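Local coordinates for CRISPR system Cmr subunit Cmr6 (Pyrococcus furiosus, PDB 4W8V), which is an RNA-binding subunit, present here as its C-terminal part, that with Cmr1 caps the type III-B Cmr complex of CRISPR defence against mobile genetic elements, at residues E32-Y35 with E36-R40; K111-L114 with R115-E119; G118-K121 with V122-I126; Y169-Y172 with Y173-G176; G232-S236 with L237-R241. All coordinates share one frame; numbering follows the deposited sequence.

Contact 1. Residues E32-Y35 with E36-R40; sequences ESVY and ETSIR
Ser33 and Glu36 meet in a capping box at the start of helix 34-43. The hydroxyl of Ser33, the N-cap residue, takes the backbone N-H of Glu36 in an almost straight bond, 3.1 Å from Glu36 N to Ser33 OG with 175° at the hydrogen. In return Glu36 OE1 accepts from Ser33 N at 2.9 Å through its anti lone pair, the one turned away from OE2. Glu36 CG lies anti to its own carbonyl carbon (chi1 -68°), beside the backbone N, and the extended chain runs back toward the helix start. This polar turn is the tight part of the contact. Ser33 O receives both Thr37 N and Thr37 OG1, the hydroxyl coming from above the carbonyl plane. Val34 O is likewise held twice, by Ser38 N and Ser38 OG from opposite faces of its plane, with the hydroxyl 2.8 Å away. Arg40 adds a salt bridge to the polar part, gripping the carboxylate of Glu32 with the edge of its guanidinium: Arg40 NE reaches Glu32 OE2 and Arg40 NH2 reaches Glu32 OE1, each at 3.1 Å, with the two planes turned 34° apart.

The outer side is looser. There the exposed ring of Tyr35 rests one face on Ile39, whose CG1 stands 4.1 Å from the ring centroid in a CH-pi contact, and both side chains point the same way.

Arg40 also ties this helix to the following loop, since its NH1 donates to Gly46 O, while its side chain packs on Leu29, just after strand 25-28, and on Pro48, ahead of helix 52-68.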
loop_
_atom_site.group_PDB
_atom_site.type_symbol
_atom_site.label_atom_id
_atom_site.label_comp_id
_atom_site.label_asym_id
_atom_site.label_seq_id
_atom_site.Cartn_x
_atom_site.Cartn_y
_atom_site.Cartn_z
ATOM N N GLU A 32 5.586 -1.177 -20.428
ATOM C CA GLU A 32 6.901 -0.682 -20.008
ATOM C C GLU A 32 7.453 0.302 -21.009
ATOM O O GLU A 32 7.538 0.032 -22.191
ATOM C CB GLU A 32 7.879 -1.833 -19.817
ATOM C CG GLU A 32 7.593 -2.679 -18.604
ATOM C CD GLU A 32 8.784 -3.527 -18.206
ATOM O OE1 GLU A 32 9.112 -4.469 -18.954
ATOM O OE2 GLU A 32 9.393 -3.249 -17.148
ATOM N N SER A 33 7.787 1.478 -20.513
ATOM C CA SER A 33 8.679 2.385 -21.226
ATOM C C SER A 33 10.075 1.763 -21.458
ATOM O O SER A 33 10.464 0.785 -20.812
ATOM C CB SER A 33 8.847 3.681 -20.450
ATOM O OG SER A 33 9.983 3.599 -19.626
ATOM N N VAL A 34 10.818 2.334 -22.391
ATOM C CA VAL A 34 12.183 1.902 -22.678
ATOM C C VAL A 34 13.078 2.002 -21.454
ATOM O O VAL A 34 13.924 1.125 -21.206
ATOM C CB VAL A 34 12.782 2.730 -23.811
ATOM C CG1 VAL A 34 14.258 2.487 -23.922
ATOM C CG2 VAL A 34 12.089 2.371 -25.113
ATOM N N TYR A 35 12.901 3.070 -20.685
ATOM C CA TYR A 35 13.624 3.199 -19.427
ATOM C C TYR A 35 13.321 2.029 -18.495
ATOM O O TYR A 35 14.240 1.330 -18.063
ATOM C CB TYR A 35 13.279 4.506 -18.743
ATOM C CG TYR A 35 14.147 4.776 -17.560
ATOM C CD1 TYR A 35 15.545 4.800 -17.678
ATOM C CD2 TYR A 35 13.583 5.003 -16.314
ATOM C CE1 TYR A 35 16.344 5.045 -16.564
ATOM C CE2 TYR A 35 14.353 5.237 -15.230
ATOM C CZ TYR A 35 15.745 5.275 -15.347
ATOM O OH TYR A 35 16.456 5.540 -14.215
ATOM N N GLU A 36 12.033 1.779 -18.235
ATOM C CA GLU A 36 11.655 0.708 -17.328
ATOM C C GLU A 36 12.185 -0.645 -17.774
ATOM O O GLU A 36 12.590 -1.460 -16.931
ATOM C CB GLU A 36 10.125 0.600 -17.155
ATOM C CG GLU A 36 9.486 1.772 -16.434
ATOM C CD GLU A 36 7.938 1.731 -16.525
ATOM O OE1 GLU A 36 7.409 1.621 -17.652
ATOM O OE2 GLU A 36 7.271 1.808 -15.473
ATOM N N THR A 37 12.146 -0.896 -19.077
ATOM C CA THR A 37 12.691 -2.127 -19.633
ATOM C C THR A 37 14.223 -2.162 -19.469
ATOM O O THR A 37 14.820 -3.197 -19.150
ATOM C CB THR A 37 12.341 -2.257 -21.113
ATOM O OG1 THR A 37 10.915 -2.334 -21.269
ATOM C CG2 THR A 37 12.976 -3.498 -21.704
ATOM N N SER A 38 14.856 -1.018 -19.657
ATOM C CA SER A 38 16.325 -0.952 -19.526
ATOM C C SER A 38 16.799 -1.347 -18.123
ATOM O O SER A 38 17.574 -2.284 -17.956
ATOM C CB SER A 38 16.825 0.447 -19.874
ATOM O OG SER A 38 16.659 0.686 -21.254
ATOM N N ILE A 39 16.341 -0.628 -17.112
ATOM C CA ILE A 39 16.634 -0.983 -15.730
ATOM C C ILE A 39 16.288 -2.439 -15.411
ATOM O O ILE A 39 17.094 -3.154 -14.831
ATOM C CB ILE A 39 15.867 -0.062 -14.750
ATOM C CG1 ILE A 39 16.264 1.402 -14.999
ATOM C CG2 ILE A 39 16.139 -0.478 -13.299
ATOM C CD1 ILE A 39 17.529 1.823 -14.265
ATOM N N ARG A 40 15.099 -2.892 -15.811
ATOM C CA ARG A 40 14.650 -4.218 -15.380
ATOM C C ARG A 40 15.492 -5.341 -15.999
ATOM O O ARG A 40 15.909 -6.265 -15.309
ATOM C CB ARG A 40 13.158 -4.428 -15.712
ATOM C CG ARG A 40 12.586 -5.752 -15.214
ATOM C CD ARG A 40 11.045 -5.837 -15.351
ATOM N NE ARG A 40 10.608 -6.054 -16.722
ATOM C CZ ARG A 40 10.620 -7.238 -17.320
ATOM N NH1 ARG A 40 11.024 -8.314 -16.665
ATOM N NH2 ARG A 40 10.212 -7.342 -18.572
#

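Contact 2. Residues K111-L114 with R115-E119; sequences KEFL and RIFGE
The rings of Phe113 and Phe117, one helical turn apart, meet at a slant. Phe117 presents CD2 over one face of the Phe113 ring, 3.8 Å above its plane and toward the rim. The closest carbons are Phe113 CE2 and Phe117 CE2, 3.4 Å apart. The two form an oblique aromatic pair, with planes at 48° and centroids 4.9 Å from each other. The edge of the Phe117 ring is occupied by Phe113 O, 3.3 Å from Phe117 CD2. Phe113 holds its CG anti to the backbone N, whereas that of Phe117 is anti to the carbonyl carbon, and these settings bring the two rings together.

The third flat group, the guanidinium of Arg115, has Lys111 beneath one face: Lys111 CB lies 3.4 Å from Arg115 NH2. At its edge, Arg115 NE donates to Glu112 OE1 over 3.2 Å in a salt bridge, the nitrogen standing above the carboxylate plane; carboxylate and guanidinium planes are 75° apart. Glu112 bends at chi2 (-86°) to bring its carboxylate back to this arginine, and its other oxygen, OE2, forms a salt bridge with Arg227 of helix 212-228. The acid is thus shared between two arginines.

Backbone bonds weaken toward the end of the turn, where Phe117 N reaches Phe113 O only weakly. This is the C-terminal end of helix 108-116, with Lys111 and Arg115 exposed, Glu112 bridging to Arg227, and Phe113 and Phe117, the latter just past the helix, buried against helices 122-133 and 212-228 in the helical part of this RAMP-superfamily protein.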
loop_
_atom_site.group_PDB
_atom_site.type_symbol
_atom_site.label_atom_id
_atom_site.label_comp_id
_atom_site.label_asym_id
_atom_site.label_seq_id
_atom_site.Cartn_x
_atom_site.Cartn_y
_atom_site.Cartn_z
ATOM N N LYS A 111 -4.075 -1.000 17.035
ATOM C CA LYS A 111 -3.074 -0.732 18.066
ATOM C C LYS A 111 -1.809 -0.153 17.435
ATOM O O LYS A 111 -1.298 0.871 17.877
ATOM C CB LYS A 111 -2.708 -2.003 18.850
ATOM C CG LYS A 111 -3.850 -2.727 19.536
ATOM C CD LYS A 111 -4.180 -2.129 20.892
ATOM C CE LYS A 111 -5.255 -2.937 21.621
ATOM N NZ LYS A 111 -4.802 -4.310 21.986
ATOM N N GLU A 112 -1.317 -0.820 16.395
ATOM C CA GLU A 112 -0.106 -0.406 15.696
ATOM C C GLU A 112 -0.253 0.991 15.126
ATOM O O GLU A 112 0.671 1.796 15.173
ATOM C CB GLU A 112 0.229 -1.385 14.569
ATOM C CG GLU A 112 0.688 -2.754 15.030
ATOM C CD GLU A 112 2.175 -2.800 15.316
ATOM O OE1 GLU A 112 2.684 -1.882 15.994
ATOM O OE2 GLU A 112 2.837 -3.750 14.849
ATOM N N PHE A 113 -1.428 1.263 14.583
ATOM C CA PHE A 113 -1.745 2.565 14.015
ATOM C C PHE A 113 -1.607 3.673 15.048
ATOM O O PHE A 113 -1.022 4.715 14.785
ATOM C CB PHE A 113 -3.161 2.543 13.459
ATOM C CG PHE A 113 -3.624 3.854 12.920
ATOM C CD1 PHE A 113 -4.450 4.674 13.671
ATOM C CD2 PHE A 113 -3.251 4.261 11.650
ATOM C CE1 PHE A 113 -4.893 5.875 13.168
ATOM C CE2 PHE A 113 -3.697 5.462 11.135
ATOM C CZ PHE A 113 -4.518 6.273 11.896
ATOM N N LEU A 114 -2.165 3.434 16.226
ATOM C CA LEU A 114 -2.175 4.419 17.296
ATOM C C LEU A 114 -0.789 4.629 17.892
ATOM O O LEU A 114 -0.502 5.692 18.432
ATOM C CB LEU A 114 -3.164 3.985 18.382
ATOM C CG LEU A 114 -4.605 4.096 17.903
ATOM C CD1 LEU A 114 -5.556 3.339 18.825
ATOM C CD2 LEU A 114 -4.983 5.565 17.795
ATOM N N ARG A 115 0.069 3.619 17.788
ATOM C CA ARG A 115 1.444 3.758 18.259
ATOM C C ARG A 115 2.205 4.764 17.395
ATOM O O ARG A 115 3.013 5.533 17.913
ATOM C CB ARG A 115 2.161 2.407 18.272
ATOM C CG ARG A 115 1.631 1.435 19.316
ATOM C CD ARG A 115 2.492 0.181 19.410
ATOM N NE ARG A 115 1.804 -1.022 18.940
ATOM C CZ ARG A 115 1.129 -1.860 19.724
ATOM N NH1 ARG A 115 1.037 -1.633 21.028
ATOM N NH2 ARG A 115 0.543 -2.930 19.204
ATOM N N ILE A 116 1.932 4.768 16.089
ATOM C CA ILE A 116 2.582 5.710 15.179
ATOM C C ILE A 116 2.207 7.145 15.525
ATOM O O ILE A 116 3.064 8.035 15.551
ATOM C CB ILE A 116 2.207 5.485 13.690
ATOM C CG1 ILE A 116 2.314 4.014 13.264
ATOM C CG2 ILE A 116 3.041 6.379 12.792
ATOM C CD1 ILE A 116 3.617 3.378 13.544
ATOM N N PHE A 117 0.927 7.369 15.796
ATOM C CA PHE A 117 0.430 8.729 15.953
ATOM C C PHE A 117 0.386 9.222 17.392
ATOM O O PHE A 117 -0.356 10.152 17.698
ATOM C CB PHE A 117 -0.946 8.840 15.314
ATOM C CG PHE A 117 -0.898 8.779 13.825
ATOM C CD1 PHE A 117 -0.512 9.890 13.094
ATOM C CD2 PHE A 117 -1.186 7.609 13.152
ATOM C CE1 PHE A 117 -0.439 9.839 11.717
ATOM C CE2 PHE A 117 -1.110 7.552 11.778
ATOM C CZ PHE A 117 -0.735 8.668 11.059
ATOM N N GLY A 118 1.194 8.602 18.250
ATOM C CA GLY A 118 1.359 9.003 19.637
ATOM C C GLY A 118 0.143 9.555 20.359
ATOM O O GLY A 118 -0.966 9.027 20.245
ATOM N N GLU A 119 0.360 10.644 21.092
ATOM C CA GLU A 119 -0.667 11.227 21.944
ATOM C C GLU A 119 -1.511 12.259 21.206
ATOM O O GLU A 119 -1.953 13.240 21.800
#

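Contact 3. Residues G118-K121 with V122-I126; sequences GEKK and VPEII
Lys120 lays its chain across Glu124, the two side chains crossing at about a right angle, just ahead of helix 122-133. Its methylenes do most of the touching: Lys120 CB is 3.7 Å from Glu124 OE1, and Lys120 CD comes within 3.2 Å of Glu124 OE2. Beyond them Lys120 NZ stands 3.9 Å from Glu124 OE2, a long salt bridge, while its stronger partner is Glu128, one turn further along the helix. Glu124 reaches back because CG is anti to its backbone N (chi1 179°) and the chain beyond is extended. On the backbone side, Lys120 O meets Ile125 CD1 at 3.7 Å.

Lys121 follows at the N-cap. Its side chain leads away from the helix, and its contribution is the carbonyl: Ile125 N donates to Lys121 O over 3.1 Å, with the donor nearly in line with the C=O bond, and Glu124 N adds a weak second bond. Ile125 CG1 packs against the same oxygen at 3.3 Å.

Lys120 therefore faces two acids on successive turns, and its ammonium, which also lies close to that of Lys217, probably gains from their negative charge. Glu124, in the first turn, is probably also favoured by the helix dipole.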
loop_
_atom_site.group_PDB
_atom_site.type_symbol
_atom_site.label_atom_id
_atom_site.label_comp_id
_atom_site.label_asym_id
_atom_site.label_seq_id
_atom_site.Cartn_x
_atom_site.Cartn_y
_atom_site.Cartn_z
ATOM N N GLY A 118 1.194 8.602 18.250
ATOM C CA GLY A 118 1.359 9.003 19.637
ATOM C C GLY A 118 0.143 9.555 20.359
ATOM O O GLY A 118 -0.966 9.027 20.245
ATOM N N GLU A 119 0.360 10.644 21.092
ATOM C CA GLU A 119 -0.667 11.227 21.944
ATOM C C GLU A 119 -1.511 12.259 21.206
ATOM O O GLU A 119 -1.953 13.240 21.800
ATOM N N LYS A 120 -1.734 12.044 19.916
ATOM C CA LYS A 120 -2.563 12.957 19.141
ATOM C C LYS A 120 -4.015 12.492 19.152
ATOM O O LYS A 120 -4.295 11.295 19.132
ATOM C CB LYS A 120 -2.037 13.080 17.709
ATOM C CG LYS A 120 -0.580 13.500 17.656
ATOM C CD LYS A 120 -0.203 14.178 16.350
ATOM C CE LYS A 120 1.131 14.906 16.512
ATOM N NZ LYS A 120 1.675 15.443 15.231
ATOM N N LYS A 121 -4.939 13.444 19.198
ATOM C CA LYS A 121 -6.355 13.117 19.278
ATOM C C LYS A 121 -6.926 12.840 17.896
ATOM O O LYS A 121 -6.279 13.102 16.885
ATOM C CB LYS A 121 -7.128 14.247 19.959
ATOM C CG LYS A 121 -6.629 14.560 21.357
ATOM C CD LYS A 121 -7.747 14.477 22.382
ATOM C CE LYS A 121 -7.233 14.777 23.788
ATOM N NZ LYS A 121 -8.320 14.807 24.814
ATOM N N VAL A 122 -8.146 12.314 17.858
ATOM C CA VAL A 122 -8.722 11.847 16.605
ATOM C C VAL A 122 -8.808 12.939 15.529
ATOM O O VAL A 122 -8.228 12.766 14.462
ATOM C CB VAL A 122 -10.120 11.225 16.828
ATOM C CG1 VAL A 122 -10.843 11.065 15.507
ATOM C CG2 VAL A 122 -9.998 9.889 17.547
ATOM N N PRO A 123 -9.498 14.071 15.797
ATOM C CA PRO A 123 -9.631 15.021 14.684
ATOM C C PRO A 123 -8.288 15.583 14.217
ATOM O O PRO A 123 -8.203 16.134 13.120
ATOM C CB PRO A 123 -10.516 16.132 15.269
ATOM C CG PRO A 123 -11.200 15.506 16.431
ATOM C CD PRO A 123 -10.180 14.573 17.003
ATOM N N GLU A 124 -7.251 15.422 15.033
ATOM C CA GLU A 124 -5.912 15.844 14.648
ATOM C C GLU A 124 -5.270 14.860 13.673
ATOM O O GLU A 124 -4.665 15.272 12.687
ATOM C CB GLU A 124 -5.023 16.010 15.883
ATOM C CG GLU A 124 -3.597 16.427 15.569
ATOM C CD GLU A 124 -2.773 16.699 16.816
ATOM O OE1 GLU A 124 -3.317 16.567 17.933
ATOM O OE2 GLU A 124 -1.581 17.047 16.676
ATOM N N ILE A 125 -5.413 13.564 13.947
ATOM C CA ILE A 125 -4.795 12.520 13.124
ATOM C C ILE A 125 -5.381 12.517 11.712
ATOM O O ILE A 125 -4.674 12.284 10.727
ATOM C CB ILE A 125 -4.976 11.115 13.749
ATOM C CG1 ILE A 125 -4.367 11.059 15.148
ATOM C CG2 ILE A 125 -4.331 10.043 12.880
ATOM C CD1 ILE A 125 -4.452 9.690 15.778
ATOM N N ILE A 126 -6.678 12.770 11.628
ATOM C CA ILE A 126 -7.350 12.943 10.350
ATOM C C ILE A 126 -6.633 14.008 9.523
ATOM O O ILE A 126 -6.487 13.872 8.310
ATOM C CB ILE A 126 -8.824 13.340 10.544
ATOM C CG1 ILE A 126 -9.567 12.256 11.324
ATOM C CG2 ILE A 126 -9.501 13.570 9.202
ATOM C CD1 ILE A 126 -9.733 10.980 10.551
#

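Contact 4. Residues Y169-Y172 with Y173-G176; sequences YGPY and YQSG
The backbone bends at Pro171 and Tyr172, where the chain passes from an extended conformation at Pro171 to helical angles at Tyr172 and then runs extended again through Tyr173 and Gln174. Across this bend Gln174 sends its amide back to the proline: Gln174 NE2 donates to Pro171 O at 2.9 Å, 159° at the hydrogen, with the nitrogen in the carbonyl plane and the oxygen close to the amide plane. The side chain is extended beyond CG (chi2 -167°), long enough to span the turn, and on its way it crosses the proline ring at about a right angle, Gln174 NE2 lying 3.7 Å from Pro171 CG.

Tyr172 and Tyr173, though adjacent, form a T-shaped (edge-to-face) pair. Tyr172 directs CD2 over the centre of the Tyr173 ring, 3.5 Å above its plane, and the planes stand 69° apart. Tyr172 CG is anti to the backbone N, which helps turn its edge onto that face. The Tyr172 ring also meets His61 of helix 52-68 edge-to-face.

Buried Tyr173 packs on Tyr78 and Ala81 of helix 77-90. This is a bend held by the Gln174 side chain-to-Pro171 carbonyl hydrogen bond, in the long loop between strands 161-165 and 192-197, pinned by aromatic rings to the helical part of the protein.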
loop_
_atom_site.group_PDB
_atom_site.type_symbol
_atom_site.label_atom_id
_atom_site.label_comp_id
_atom_site.label_asym_id
_atom_site.label_seq_id
_atom_site.Cartn_x
_atom_site.Cartn_y
_atom_site.Cartn_z
ATOM N N TYR A 169 -12.584 -6.365 -11.046
ATOM C CA TYR A 169 -12.688 -5.253 -10.105
ATOM C C TYR A 169 -13.997 -5.265 -9.346
ATOM O O TYR A 169 -15.065 -5.577 -9.893
ATOM C CB TYR A 169 -12.501 -3.904 -10.819
ATOM C CG TYR A 169 -11.139 -3.762 -11.467
ATOM C CD1 TYR A 169 -10.026 -3.360 -10.716
ATOM C CD2 TYR A 169 -10.953 -4.064 -12.811
ATOM C CE1 TYR A 169 -8.774 -3.235 -11.300
ATOM C CE2 TYR A 169 -9.711 -3.953 -13.398
ATOM C CZ TYR A 169 -8.621 -3.539 -12.639
ATOM O OH TYR A 169 -7.374 -3.428 -13.218
ATOM N N GLY A 170 -13.909 -4.941 -8.067
ATOM C CA GLY A 170 -15.092 -4.849 -7.245
ATOM C C GLY A 170 -14.813 -4.113 -5.960
ATOM O O GLY A 170 -13.661 -3.865 -5.626
ATOM N N PRO A 171 -15.875 -3.751 -5.233
ATOM C CA PRO A 171 -15.685 -3.147 -3.914
ATOM C C PRO A 171 -15.038 -4.140 -2.961
ATOM O O PRO A 171 -15.478 -5.283 -2.876
ATOM C CB PRO A 171 -17.113 -2.789 -3.472
ATOM C CG PRO A 171 -18.007 -3.664 -4.307
ATOM C CD PRO A 171 -17.298 -3.850 -5.611
ATOM N N TYR A 172 -13.981 -3.710 -2.274
ATOM C CA TYR A 172 -13.268 -4.583 -1.343
ATOM C C TYR A 172 -14.194 -5.024 -0.229
ATOM O O TYR A 172 -14.133 -6.171 0.223
ATOM C CB TYR A 172 -12.047 -3.880 -0.744
ATOM C CG TYR A 172 -11.170 -4.787 0.095
ATOM C CD1 TYR A 172 -10.107 -5.470 -0.474
ATOM C CD2 TYR A 172 -11.408 -4.966 1.457
ATOM C CE1 TYR A 172 -9.300 -6.298 0.284
ATOM C CE2 TYR A 172 -10.608 -5.792 2.220
ATOM C CZ TYR A 172 -9.554 -6.456 1.629
ATOM O OH TYR A 172 -8.752 -7.283 2.380
ATOM N N TYR A 173 -15.039 -4.100 0.214
ATOM C CA TYR A 173 -15.936 -4.335 1.337
ATOM C C TYR A 173 -17.336 -4.707 0.864
ATOM O O TYR A 173 -17.988 -3.945 0.155
ATOM C CB TYR A 173 -15.963 -3.090 2.240
ATOM C CG TYR A 173 -14.597 -2.813 2.823
ATOM C CD1 TYR A 173 -14.075 -3.646 3.805
ATOM C CD2 TYR A 173 -13.809 -1.758 2.366
ATOM C CE1 TYR A 173 -12.836 -3.430 4.329
ATOM C CE2 TYR A 173 -12.562 -1.531 2.891
ATOM C CZ TYR A 173 -12.077 -2.379 3.879
ATOM O OH TYR A 173 -10.830 -2.193 4.436
ATOM N N GLN A 174 -17.775 -5.899 1.251
ATOM C CA GLN A 174 -19.025 -6.481 0.771
ATOM C C GLN A 174 -19.766 -7.246 1.867
ATOM O O GLN A 174 -19.140 -7.786 2.774
ATOM C CB GLN A 174 -18.749 -7.415 -0.408
ATOM C CG GLN A 174 -18.185 -6.711 -1.630
ATOM C CD GLN A 174 -18.216 -7.576 -2.874
ATOM O OE1 GLN A 174 -18.998 -8.529 -2.967
ATOM N NE2 GLN A 174 -17.368 -7.245 -3.842
ATOM N N SER A 175 -21.096 -7.303 1.775
ATOM C CA SER A 175 -21.916 -7.948 2.806
ATOM C C SER A 175 -21.877 -9.470 2.728
ATOM O O SER A 175 -21.828 -10.047 1.642
ATOM C CB SER A 175 -23.372 -7.476 2.720
ATOM O OG SER A 175 -24.037 -8.029 1.594
ATOM N N GLY A 176 -21.914 -10.110 3.893
ATOM C CA GLY A 176 -21.839 -11.558 3.987
ATOM C C GLY A 176 -20.480 -12.096 3.571
ATOM O O GLY A 176 -19.575 -11.323 3.241
#

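Contact 5. Residues G232-S236 with L237-R241; sequences GAKTS and LGYGR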
loop_
_atom_site.group_PDB
_atom_site.type_symbol
_atom_site.label_atom_id
_atom_site.label_comp_id
_atom_site.label_asym_id
_atom_site.label_seq_id
_atom_site.Cartn_x
_atom_site.Cartn_y
_atom_site.Cartn_z
ATOM N N GLY A 232 1.324 -6.066 -4.780
ATOM C CA GLY A 232 1.255 -6.967 -5.911
ATOM C C GLY A 232 -0.080 -7.677 -5.888
ATOM O O GLY A 232 -1.001 -7.262 -5.178
ATOM N N ALA A 233 -0.168 -8.776 -6.632
ATOM C CA ALA A 233 -1.408 -9.514 -6.783
ATOM C C ALA A 233 -1.452 -10.732 -5.862
ATOM O O ALA A 233 -0.422 -11.135 -5.285
ATOM C CB ALA A 233 -1.576 -9.951 -8.218
ATOM N N LYS A 234 -2.654 -11.293 -5.714
ATOM C CA LYS A 234 -2.888 -12.473 -4.881
ATOM C C LYS A 234 -2.422 -12.289 -3.439
ATOM O O LYS A 234 -1.995 -13.238 -2.786
ATOM C CB LYS A 234 -2.197 -13.692 -5.504
ATOM C CG LYS A 234 -2.777 -14.080 -6.844
ATOM C CD LYS A 234 -2.363 -15.490 -7.238
ATOM C CE LYS A 234 -0.932 -15.529 -7.755
ATOM N NZ LYS A 234 -0.501 -16.902 -8.165
ATOM N N THR A 235 -2.521 -11.067 -2.929
ATOM C CA THR A 235 -2.073 -10.793 -1.568
ATOM C C THR A 235 -2.926 -11.509 -0.524
ATOM O O THR A 235 -2.440 -11.845 0.564
ATOM C CB THR A 235 -2.077 -9.289 -1.266
ATOM O OG1 THR A 235 -3.383 -8.764 -1.501
ATOM C CG2 THR A 235 -1.072 -8.548 -2.153
ATOM N N SER A 236 -4.191 -11.776 -0.859
ATOM C CA SER A 236 -5.079 -12.457 0.085
ATOM C C SER A 236 -4.618 -13.891 0.354
ATOM O O SER A 236 -4.895 -14.441 1.413
ATOM C CB SER A 236 -6.537 -12.453 -0.414
ATOM O OG SER A 236 -6.744 -13.371 -1.473
ATOM N N LEU A 237 -3.916 -14.497 -0.598
ATOM C CA LEU A 237 -3.309 -15.809 -0.388
ATOM C C LEU A 237 -1.941 -15.727 0.330
ATOM O O LEU A 237 -1.315 -16.745 0.604
ATOM C CB LEU A 237 -3.143 -16.542 -1.723
ATOM C CG LEU A 237 -4.341 -16.692 -2.666
ATOM C CD1 LEU A 237 -3.885 -17.327 -3.958
ATOM C CD2 LEU A 237 -5.490 -17.523 -2.038
ATOM N N GLY A 238 -1.484 -14.518 0.636
ATOM C CA GLY A 238 -0.286 -14.347 1.446
ATOM C C GLY A 238 0.912 -13.859 0.649
ATOM O O GLY A 238 1.993 -13.646 1.193
ATOM N N TYR A 239 0.712 -13.685 -0.652
ATOM C CA TYR A 239 1.761 -13.208 -1.532
ATOM C C TYR A 239 2.069 -11.744 -1.258
ATOM O O TYR A 239 1.234 -11.027 -0.716
ATOM C CB TYR A 239 1.359 -13.403 -2.991
ATOM C CG TYR A 239 1.383 -14.852 -3.427
ATOM C CD1 TYR A 239 2.592 -15.497 -3.663
ATOM C CD2 TYR A 239 0.201 -15.578 -3.597
ATOM C CE1 TYR A 239 2.633 -16.818 -4.059
ATOM C CE2 TYR A 239 0.229 -16.909 -3.994
ATOM C CZ TYR A 239 1.450 -17.521 -4.223
ATOM O OH TYR A 239 1.495 -18.838 -4.606
ATOM N N GLY A 240 3.280 -11.317 -1.599
ATOM C CA GLY A 240 3.618 -9.907 -1.607
ATOM C C GLY A 240 3.933 -9.218 -0.290
ATOM O O GLY A 240 3.877 -7.994 -0.224
ATOM N N ARG A 241 4.274 -9.972 0.751
ATOM C CA ARG A 241 4.667 -9.358 2.006
ATOM C C ARG A 241 6.163 -8.973 1.983
ATOM O O ARG A 241 7.003 -9.783 1.610
ATOM C CB ARG A 241 4.416 -10.304 3.186
ATOM C CG ARG A 241 2.986 -10.723 3.408
ATOM C CD ARG A 241 2.019 -9.561 3.273
ATOM N NE ARG A 241 0.696 -9.882 3.806
ATOM C CZ ARG A 241 -0.281 -10.442 3.104
ATOM N NH1 ARG A 241 -1.443 -10.685 3.679
ATOM N NH2 ARG A 241 -0.099 -10.757 1.830
#
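Tyr239 folds back along Lys234, the two side chains lying side by side and pointing the same way. From its start, Tyr239 CB touches two carbonyl oxygens, 3.4 Å from Lys234 O and 3.7 Å from Ala233 O. CG keeps company with Lys234 O, and Tyr239 CD2 comes closest to it, at 3.3 Å, so that this oxygen lies at the ring edge, in its plane. The same CD2 touches Lys234 CB at 3.6 Å; further out, CE2 only brushes Lys234 CE. With CG anti to the carbonyl carbon (chi1 -72°), the ring is directed along the lysine chain. Lys234 CD lies near Leu237 CD1.

The turn beside it is bound through two carbonyls. Lys234 O accepts from Leu237 N and, weakly, from Tyr239 N. Thr235 O is held more firmly, receiving Gly238 N at 2.8 Å from well above the carbonyl plane and Arg241 NH2 at 2.9 Å, the latter nearly straight, 170° at the hydrogen. Thr235 O lies in the guanidinium plane, at its edge. Gly238 N closes the turn; the straight NH2 bond, with weak companions from NH2 to Tyr239 O and NH1 to Thr235 O, probably limits guanidinium rotation. Positive phi favours glycine at Gly240 and at Gly238, where a CB would jam against the preceding carbonyl oxygen.

Placed between helix 212-228 and strand 242-244, the segment is consistent with the G-rich loop of RAMP proteins, often associated with RNA binding. It lies against strand 25-28, where Ala233, Lys234 and Tyr239 pack on Val26, and Gly238 O accepts from Ser23 OG in the loop before that strand.

In the fold
From the N terminus, contact 1 opens helix 34-43, after the short loop that follows strand 25-28. Contacts 2 and 3 follow, sharing Gly118 and Glu119: one ends helix 108-116, the other begins helix 122-133, and they meet through Phe117 and Phe113 against Ile125. Their centres lie 9 Å apart, on the opposite side of the chain's centre from contact 1. Contact 4 bends the loop between strands 161-165 and 192-197 against helices 52-68 and 77-90. Contact 5 closes the turn before strand 242-244 and packs on strand 25-28; its nearest atoms are about 6 Å from contact 4, without touching. Except for the shared residues, all run in series, none crossing.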